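Local coordinates for protein homospermidine synthase (Legionella pneumophila subsp. pneumophila str. Philadelphia 1, PDB 2PH5) that probably makes the polyamine homospermidine, as a homospermidine synthase of the saccharopine dehydrogenase type that binds NAD in a Rossmann domain, at residues 28-36 against 401-409; 104-115 against 147-157. All coordinates share one frame; numbering follows the deposited sequence.

Interaction 1 of 2, residues 28-36 against 401-409; sequences LMPLIFEKF and ISGIIWAIE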
# COMPACT_ATOMS: atom_id res chain seq x y z
N LEU A 28 17.14 -14.19 -20.23
CA LEU A 28 17.88 -15.44 -20.32
C LEU A 28 19.02 -15.35 -21.34
O LEU A 28 20.10 -15.88 -21.11
CB LEU A 28 16.95 -16.57 -20.73
CG LEU A 28 17.15 -17.95 -20.10
CD1 LEU A 28 16.45 -18.99 -20.96
CD2 LEU A 28 18.61 -18.29 -19.98
N MSE A 29 18.76 -14.66 -22.44
CA MSE A 29 19.74 -14.51 -23.52
C MSE A 29 21.19 -14.39 -23.07
O MSE A 29 22.03 -15.20 -23.46
CB MSE A 29 19.37 -13.32 -24.39
CG MSE A 29 18.18 -13.56 -25.27
SE MSE A 29 18.62 -14.81 -26.66
CE MSE A 29 18.73 -13.57 -28.14
N PRO A 30 21.50 -13.38 -22.25
CA PRO A 30 22.86 -13.18 -21.77
C PRO A 30 23.50 -14.41 -21.12
O PRO A 30 24.66 -14.73 -21.40
CB PRO A 30 22.71 -12.04 -20.78
CG PRO A 30 21.58 -11.25 -21.35
CD PRO A 30 20.61 -12.32 -21.74
N LEU A 31 22.75 -15.10 -20.28
CA LEU A 31 23.27 -16.28 -19.58
C LEU A 31 23.57 -17.47 -20.49
O LEU A 31 24.44 -18.28 -20.20
CB LEU A 31 22.31 -16.72 -18.45
CG LEU A 31 22.38 -15.95 -17.12
CD1 LEU A 31 22.03 -14.50 -17.35
CD2 LEU A 31 21.43 -16.56 -16.09
N ILE A 32 22.85 -17.57 -21.61
CA ILE A 32 23.07 -18.66 -22.53
C ILE A 32 24.40 -18.49 -23.28
O ILE A 32 25.16 -19.44 -23.45
CB ILE A 32 21.94 -18.75 -23.55
CG1 ILE A 32 20.60 -18.81 -22.81
CG2 ILE A 32 22.14 -19.97 -24.43
CD1 ILE A 32 19.40 -18.79 -23.72
N PHE A 33 24.67 -17.27 -23.72
CA PHE A 33 25.91 -17.01 -24.43
C PHE A 33 27.07 -16.86 -23.46
O PHE A 33 28.23 -16.88 -23.86
CB PHE A 33 25.77 -15.75 -25.29
CG PHE A 33 24.86 -15.93 -26.46
CD1 PHE A 33 25.24 -16.75 -27.52
CD2 PHE A 33 23.61 -15.32 -26.49
CE1 PHE A 33 24.38 -16.96 -28.60
CE2 PHE A 33 22.75 -15.52 -27.56
CZ PHE A 33 23.13 -16.34 -28.61
N GLU A 34 26.74 -16.74 -22.18
CA GLU A 34 27.77 -16.59 -21.15
C GLU A 34 28.26 -17.96 -20.69
O GLU A 34 29.42 -18.12 -20.32
CB GLU A 34 27.21 -15.81 -19.97
CG GLU A 34 28.24 -15.40 -18.93
CD GLU A 34 27.62 -14.73 -17.71
OE1 GLU A 34 26.60 -14.02 -17.88
OE2 GLU A 34 28.14 -14.91 -16.60
N LYS A 35 27.37 -18.95 -20.72
CA LYS A 35 27.70 -20.30 -20.29
C LYS A 35 27.90 -21.28 -21.44
O LYS A 35 28.37 -22.40 -21.23
CB LYS A 35 26.60 -20.83 -19.37
CG LYS A 35 26.65 -20.27 -17.97
CD LYS A 35 27.68 -21.02 -17.18
CE LYS A 35 27.58 -20.71 -15.72
NZ LYS A 35 28.64 -21.49 -15.02
N PHE A 36 27.55 -20.88 -22.65
CA PHE A 36 27.70 -21.78 -23.79
C PHE A 36 28.54 -21.20 -24.91
O PHE A 36 28.38 -20.04 -25.28
CB PHE A 36 26.32 -22.17 -24.32
CG PHE A 36 25.54 -23.04 -23.39
CD1 PHE A 36 25.73 -24.41 -23.37
CD2 PHE A 36 24.65 -22.48 -22.48
CE1 PHE A 36 25.05 -25.22 -22.46
CE2 PHE A 36 23.96 -23.28 -21.57
CZ PHE A 36 24.16 -24.65 -21.56
N ILE A 401 19.19 -21.32 -16.33
CA ILE A 401 20.42 -21.66 -17.02
C ILE A 401 21.07 -22.83 -16.29
O ILE A 401 21.71 -23.67 -16.91
CB ILE A 401 21.42 -20.45 -17.10
CG1 ILE A 401 22.48 -20.68 -18.19
CG2 ILE A 401 22.16 -20.28 -15.77
CD1 ILE A 401 21.94 -20.77 -19.61
N SER A 402 20.90 -22.91 -14.96
CA SER A 402 21.48 -24.01 -14.20
C SER A 402 20.71 -25.28 -14.54
O SER A 402 21.30 -26.33 -14.81
CB SER A 402 21.38 -23.77 -12.69
OG SER A 402 21.97 -22.55 -12.31
N GLY A 403 19.39 -25.18 -14.52
CA GLY A 403 18.55 -26.32 -14.85
C GLY A 403 18.80 -26.81 -16.26
O GLY A 403 18.79 -28.01 -16.52
N ILE A 404 19.02 -25.87 -17.18
CA ILE A 404 19.28 -26.22 -18.58
C ILE A 404 20.58 -27.02 -18.66
O ILE A 404 20.65 -28.03 -19.35
CB ILE A 404 19.40 -24.94 -19.48
CG1 ILE A 404 18.04 -24.25 -19.59
CG2 ILE A 404 19.92 -25.30 -20.87
CD1 ILE A 404 18.04 -22.95 -20.40
N ILE A 405 21.61 -26.58 -17.94
CA ILE A 405 22.88 -27.30 -17.96
C ILE A 405 22.71 -28.69 -17.36
O ILE A 405 23.35 -29.65 -17.81
CB ILE A 405 23.96 -26.56 -17.16
CG1 ILE A 405 24.18 -25.17 -17.75
CG2 ILE A 405 25.27 -27.36 -17.19
CD1 ILE A 405 24.98 -24.26 -16.85
N TRP A 406 21.86 -28.81 -16.35
CA TRP A 406 21.63 -30.08 -15.69
C TRP A 406 21.00 -31.08 -16.65
O TRP A 406 21.42 -32.23 -16.74
CB TRP A 406 20.71 -29.91 -14.47
CG TRP A 406 20.52 -31.18 -13.69
CD1 TRP A 406 21.36 -31.69 -12.73
CD2 TRP A 406 19.45 -32.13 -13.83
NE1 TRP A 406 20.88 -32.90 -12.28
CE2 TRP A 406 19.72 -33.19 -12.93
CE3 TRP A 406 18.31 -32.19 -14.63
CZ2 TRP A 406 18.87 -34.30 -12.81
CZ3 TRP A 406 17.46 -33.30 -14.51
CH2 TRP A 406 17.75 -34.34 -13.61
N ALA A 407 19.98 -30.62 -17.36
CA ALA A 407 19.27 -31.48 -18.30
C ALA A 407 20.17 -31.98 -19.42
O ALA A 407 20.05 -33.13 -19.84
CB ALA A 407 18.06 -30.73 -18.87
N ILE A 408 21.07 -31.13 -19.91
CA ILE A 408 21.97 -31.55 -20.98
C ILE A 408 22.82 -32.76 -20.60
O ILE A 408 23.01 -33.66 -21.41
CB ILE A 408 22.89 -30.38 -21.42
CG1 ILE A 408 22.04 -29.28 -22.06
CG2 ILE A 408 23.96 -30.88 -22.39
CD1 ILE A 408 22.81 -28.04 -22.43
N GLU A 409 23.33 -32.80 -19.38
CA GLU A 409 24.14 -33.95 -18.99
C GLU A 409 23.31 -35.07 -18.36
O GLU A 409 23.84 -36.05 -17.85
CB GLU A 409 25.28 -33.52 -18.07
CG GLU A 409 24.85 -32.94 -16.74
CD GLU A 409 26.03 -32.72 -15.81
OE1 GLU A 409 26.88 -31.84 -16.12
OE2 GLU A 409 26.12 -33.42 -14.78
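The ring of Phe-36 meets Ile-401 at its edge, with CD1 of Ile-401 near the ring plane and 3.8 Å from CE2. The carbonyl oxygen of Ile-32 also lies at the edge, in the plane. Three other isoleucines approach the ring obliquely. CD1 of Ile-408 is 3.6 Å from CE1 of Phe-36, CG1 of Ile-405 is 3.8 Å from CZ, and CG2 of Ile-404 is a little farther from CZ. Phe-36 and Ile-408 come from opposite directions. Phe-16 packs edge-to-face with the same ring. The short segments 28-35 and 401-408 cross at -44°, with axes 10.8 Å apart at their closest. Ile-401 packs as a knob into a hole formed by Leu-28, Leu-31, Ile-32 and Lys-35. Helix 23-35 follows the glycine-rich turn of the Rossmann fold, whose GxGxxG pattern Leu-28 touches. The partner helix 391-408 comes from much later in the chain and packs on this nucleotide-binding unit. CG1 of Ile-401 stands anti to its own backbone N (chi1 -162°), and this carries CD1 down to the backbone of the other helix, 3.6 Å from the carbonyl O of Leu-31. Its other branch, CG2, meets CD2 of Leu-31 at 3.8 Å. Leu-28 closes one end of the hole, its CD2 lying 4.2 Å from CD1 of Ile-401. Lys-35 contributes only its aliphatic part. Its chain bends at chi2 (-81°); CG touches Ile-401 and CD touches Ile-405, while the amine end leads away.

Interaction 2 of 2, residues 104-115 against 147-157; sequences NQKGALYINAAT and KTQKTALITHG. With NAD (nicotinamide-adenine-dinucleotide), chain C.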
# COMPACT_ATOMS: atom_id res chain seq x y z
N ASN A 104 9.49 -35.10 -26.57
CA ASN A 104 9.88 -36.50 -26.43
C ASN A 104 9.89 -37.19 -27.79
O ASN A 104 10.85 -37.88 -28.14
CB ASN A 104 8.92 -37.23 -25.50
CG ASN A 104 9.28 -38.68 -25.32
OD1 ASN A 104 10.35 -39.01 -24.78
ND2 ASN A 104 8.40 -39.57 -25.77
N GLN A 105 8.82 -36.98 -28.55
CA GLN A 105 8.68 -37.56 -29.88
C GLN A 105 9.86 -37.15 -30.75
O GLN A 105 10.37 -37.94 -31.54
CB GLN A 105 7.38 -37.08 -30.53
CG GLN A 105 6.11 -37.50 -29.79
CD GLN A 105 4.84 -36.81 -30.31
OE1 GLN A 105 3.72 -37.19 -29.94
NE2 GLN A 105 5.01 -35.79 -31.15
N LYS A 106 10.30 -35.91 -30.59
CA LYS A 106 11.40 -35.39 -31.37
C LYS A 106 12.75 -35.70 -30.75
O LYS A 106 13.80 -35.42 -31.34
CB LYS A 106 11.23 -33.88 -31.54
CG LYS A 106 10.69 -33.45 -32.90
CD LYS A 106 9.43 -34.18 -33.33
CE LYS A 106 9.05 -33.77 -34.75
NZ LYS A 106 10.23 -33.93 -35.65
N GLY A 107 12.72 -36.30 -29.56
CA GLY A 107 13.95 -36.63 -28.87
C GLY A 107 14.68 -35.39 -28.38
O GLY A 107 15.89 -35.43 -28.16
N ALA A 108 13.95 -34.29 -28.20
CA ALA A 108 14.56 -33.04 -27.73
C ALA A 108 14.34 -32.75 -26.24
O ALA A 108 13.35 -33.20 -25.65
CB ALA A 108 14.04 -31.87 -28.57
N LEU A 109 15.27 -32.03 -25.63
CA LEU A 109 15.20 -31.67 -24.22
C LEU A 109 14.14 -30.59 -24.01
O LEU A 109 13.70 -29.94 -24.96
CB LEU A 109 16.55 -31.13 -23.74
CG LEU A 109 17.52 -32.08 -23.05
CD1 LEU A 109 17.17 -33.55 -23.36
CD2 LEU A 109 18.94 -31.74 -23.49
N TYR A 110 13.73 -30.39 -22.77
CA TYR A 110 12.72 -29.38 -22.51
C TYR A 110 12.82 -28.90 -21.08
O TYR A 110 13.22 -29.67 -20.21
CB TYR A 110 11.32 -29.97 -22.76
CG TYR A 110 10.17 -29.11 -22.29
CD1 TYR A 110 9.88 -28.98 -20.93
CD2 TYR A 110 9.36 -28.43 -23.21
CE1 TYR A 110 8.81 -28.21 -20.49
CE2 TYR A 110 8.29 -27.66 -22.78
CZ TYR A 110 8.01 -27.56 -21.41
OH TYR A 110 6.93 -26.84 -20.97
N ILE A 111 12.47 -27.63 -20.87
CA ILE A 111 12.47 -27.01 -19.54
C ILE A 111 11.43 -25.89 -19.54
O ILE A 111 11.08 -25.36 -20.58
CB ILE A 111 13.84 -26.38 -19.19
CG1 ILE A 111 13.82 -25.85 -17.76
CG2 ILE A 111 14.13 -25.19 -20.09
CD1 ILE A 111 15.18 -25.45 -17.25
N ASN A 112 10.92 -25.54 -18.36
CA ASN A 112 9.98 -24.44 -18.23
C ASN A 112 10.09 -23.88 -16.83
O ASN A 112 10.64 -24.53 -15.93
CB ASN A 112 8.52 -24.85 -18.55
CG ASN A 112 7.83 -25.63 -17.42
OD1 ASN A 112 6.67 -26.02 -17.55
ND2 ASN A 112 8.54 -25.86 -16.32
N ALA A 113 9.58 -22.67 -16.65
CA ALA A 113 9.61 -22.04 -15.34
C ALA A 113 8.22 -22.15 -14.70
O ALA A 113 8.01 -21.68 -13.59
CB ALA A 113 10.04 -20.58 -15.49
N ALA A 114 7.28 -22.77 -15.42
CA ALA A 114 5.93 -22.96 -14.89
C ALA A 114 5.04 -23.77 -15.84
O ALA A 114 5.11 -23.62 -17.06
CB ALA A 114 5.27 -21.61 -14.58
N THR A 115 4.19 -24.63 -15.27
CA THR A 115 3.30 -25.45 -16.08
C THR A 115 2.09 -24.62 -16.52
O THR A 115 1.41 -24.03 -15.69
CB THR A 115 2.83 -26.70 -15.31
OG1 THR A 115 3.95 -27.57 -15.11
CG2 THR A 115 1.74 -27.44 -16.09
N LYS A 147 6.21 -42.42 -19.22
CA LYS A 147 5.68 -42.44 -20.59
C LYS A 147 6.70 -41.86 -21.57
O LYS A 147 6.81 -42.32 -22.71
CB LYS A 147 4.37 -41.66 -20.69
CG LYS A 147 3.11 -42.48 -20.38
CD LYS A 147 3.07 -42.96 -18.94
CE LYS A 147 1.87 -43.87 -18.70
NZ LYS A 147 1.82 -44.39 -17.30
N THR A 148 7.44 -40.86 -21.12
CA THR A 148 8.45 -40.22 -21.95
C THR A 148 9.83 -40.63 -21.45
O THR A 148 9.99 -41.00 -20.29
CB THR A 148 8.33 -38.70 -21.91
OG1 THR A 148 8.42 -38.24 -20.56
CG2 THR A 148 6.99 -38.26 -22.50
N GLN A 149 10.82 -40.55 -22.34
CA GLN A 149 12.19 -40.92 -22.02
C GLN A 149 13.04 -39.67 -21.82
O GLN A 149 13.76 -39.54 -20.82
CB GLN A 149 12.76 -41.78 -23.14
CG GLN A 149 13.61 -42.98 -22.69
CD GLN A 149 15.10 -42.70 -22.71
OE1 GLN A 149 15.68 -42.38 -23.75
NE2 GLN A 149 15.74 -42.84 -21.55
N LYS A 150 12.96 -38.75 -22.78
CA LYS A 150 13.72 -37.51 -22.75
C LYS A 150 13.40 -36.65 -21.53
O LYS A 150 12.25 -36.57 -21.10
CB LYS A 150 13.49 -36.74 -24.05
CG LYS A 150 14.35 -37.24 -25.19
CD LYS A 150 15.80 -36.99 -24.86
CE LYS A 150 16.73 -37.57 -25.89
NZ LYS A 150 18.13 -37.28 -25.47
N THR A 151 14.43 -36.00 -20.98
CA THR A 151 14.27 -35.17 -19.79
C THR A 151 13.46 -33.89 -20.03
O THR A 151 13.64 -33.18 -21.02
CB THR A 151 15.64 -34.78 -19.20
OG1 THR A 151 16.34 -35.97 -18.82
CG2 THR A 151 15.47 -33.89 -17.98
N ALA A 152 12.55 -33.62 -19.10
CA ALA A 152 11.72 -32.44 -19.16
C ALA A 152 11.64 -31.87 -17.75
O ALA A 152 10.86 -32.35 -16.93
CB ALA A 152 10.33 -32.81 -19.67
N LEU A 153 12.48 -30.88 -17.48
CA LEU A 153 12.54 -30.22 -16.17
C LEU A 153 11.43 -29.19 -16.09
O LEU A 153 11.41 -28.24 -16.86
CB LEU A 153 13.90 -29.53 -15.99
CG LEU A 153 14.27 -29.04 -14.58
CD1 LEU A 153 14.32 -30.23 -13.63
CD2 LEU A 153 15.61 -28.33 -14.61
N ILE A 154 10.51 -29.37 -15.15
CA ILE A 154 9.39 -28.45 -15.02
C ILE A 154 9.46 -27.52 -13.81
O ILE A 154 10.15 -27.80 -12.83
CB ILE A 154 8.06 -29.22 -14.98
CG1 ILE A 154 8.07 -30.22 -13.81
CG2 ILE A 154 7.85 -29.94 -16.30
CD1 ILE A 154 6.77 -31.01 -13.66
N THR A 155 8.74 -26.41 -13.91
CA THR A 155 8.67 -25.40 -12.86
C THR A 155 10.02 -25.16 -12.22
O THR A 155 10.14 -25.19 -10.99
CB THR A 155 7.67 -25.80 -11.76
OG1 THR A 155 8.03 -27.09 -11.23
CG2 THR A 155 6.24 -25.88 -12.31
N HIS A 156 11.03 -24.91 -13.05
CA HIS A 156 12.37 -24.69 -12.52
C HIS A 156 12.83 -23.25 -12.70
O HIS A 156 13.73 -22.97 -13.49
CB HIS A 156 13.37 -25.64 -13.18
CG HIS A 156 14.70 -25.67 -12.50
ND1 HIS A 156 15.00 -26.55 -11.49
CD2 HIS A 156 15.79 -24.88 -12.64
CE1 HIS A 156 16.21 -26.31 -11.04
NE2 HIS A 156 16.71 -25.29 -11.72
N GLY A 157 12.21 -22.33 -11.96
CA GLY A 157 12.60 -20.93 -12.02
C GLY A 157 13.14 -20.59 -10.65
O GLY A 157 13.64 -21.48 -9.97
PA NAD C . 5.57 -12.56 -20.49
O1A NAD C . 4.07 -12.41 -20.58
O2A NAD C . 6.38 -11.34 -20.25
O5B NAD C . 6.15 -13.28 -21.82
C5B NAD C . 5.53 -14.46 -22.34
C4B NAD C . 5.84 -14.54 -23.85
O4B NAD C . 5.17 -15.69 -24.32
C3B NAD C . 5.34 -13.36 -24.67
O3B NAD C . 6.41 -12.78 -25.43
C2B NAD C . 4.27 -13.94 -25.56
O2B NAD C . 4.14 -13.34 -26.82
C1B NAD C . 4.63 -15.43 -25.60
N9A NAD C . 3.51 -16.35 -25.79
C8A NAD C . 2.20 -16.11 -25.33
N7A NAD C . 1.28 -16.58 -26.20
C5A NAD C . 1.97 -17.12 -27.23
C6A NAD C . 1.54 -17.75 -28.40
N6A NAD C . 0.26 -17.96 -28.71
N1A NAD C . 2.53 -18.20 -29.27
C2A NAD C . 3.88 -18.02 -29.02
N3A NAD C . 4.32 -17.41 -27.87
C4A NAD C . 3.35 -16.98 -27.01
O3 NAD C . 5.80 -13.56 -19.29
PN NAD C . 7.12 -14.24 -18.67
O1N NAD C . 7.06 -14.04 -17.20
O2N NAD C . 8.31 -13.72 -19.43
O5D NAD C . 6.69 -15.70 -19.10
C5D NAD C . 7.40 -16.88 -18.83
C4D NAD C . 6.72 -17.49 -17.62
O4D NAD C . 7.68 -17.74 -16.64
C3D NAD C . 5.37 -17.86 -17.05
O3D NAD C . 4.95 -19.14 -17.48
C2D NAD C . 5.63 -17.78 -15.56
O2D NAD C . 4.73 -18.53 -14.79
C1D NAD C . 7.09 -18.22 -15.45
N1N NAD C . 7.89 -17.61 -14.36
C2N NAD C . 8.48 -18.40 -13.40
C3N NAD C . 9.25 -17.76 -12.41
C7N NAD C . 9.94 -18.54 -11.34
O7N NAD C . 10.68 -17.83 -10.42
N7N NAD C . 9.88 -19.85 -11.25
C4N NAD C . 9.42 -16.34 -12.39
C5N NAD C . 8.79 -15.57 -13.39
C6N NAD C . 8.03 -16.18 -14.37
O HOH W 1 11.96 -33.25 -23.26
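OD1 of Asn-104 takes two backbone N-H groups from the segment 147-157. The bond from Gln-149 N is 2.9 Å long and comes from above the carbonyl plane of the amide. The bond from Lys-150 N is longer, 3.3 Å, and lies in that plane. CG of Asn-104 is anti to the backbone N (chi1 -180°), which extends the amide from the last turn of its helix onto the loop, where it crosses CB and CG2 of Thr-148. Gly-107 then ends the helix in a Schellman motif. The Lys-150 chain folds over this turn, with CE 3.2 Å from Gly-107 O. A water lies 2.8 Å from both Ala-108 O and Thr-151 O and links the two chains where they begin to pair. The strands then run parallel. Leu-153 N bonds to Tyr-110 O at 3.1 Å, and Leu-153 O receives Asn-112 N. Beyond the paired residues, His-156 N bonds to Asn-112 O, 2.9 Å and nearly straight at 171°. Ile-111 and Leu-153 lie side by side, pointing the same way, with CD1 of Ile-111 3.9 Å from CD2 of Leu-153. Tyr-110 and Ala-152 share the other face. The loops that follow the two strands reach the cofactor, as expected at the C-terminal edge of a Rossmann sheet: Ala-113 O is 3.3 Å from C2N of the nicotinamide ring, and Gly-157 CA lies beside the carboxamide. In the parallel sheet, strand 109-112 lies between 86-89 and 152-153, and strand 415-416 follows 152-153. Helix 96-106 packs against Tyr-110, whose OH bonds to Asp-89.

Both contacts are largely buried. Interaction 2 lies within the nucleotide-binding region, while interaction 1 brings a helix from late in the chain onto it. Interaction 1 packs two helices by apolar contacts, including the methylenes of Lys-35 and the ring of Phe-36 just past the helix end. Interaction 2 joins neighbouring strands of the parallel sheet, mainly by backbone hydrogen bonds, and has a polar, more exposed end at Asn-104 and Lys-150. It also reaches the nicotinamide end of NAD, whereas in interaction 1 the side chain of Leu-28 is about 9 Å from NAD. The two meet through helix 391-408: Gly-403 CA packs 3.6 Å from CD2 of Leu-153. This helix therefore bridges helix 23-35 and the sheet.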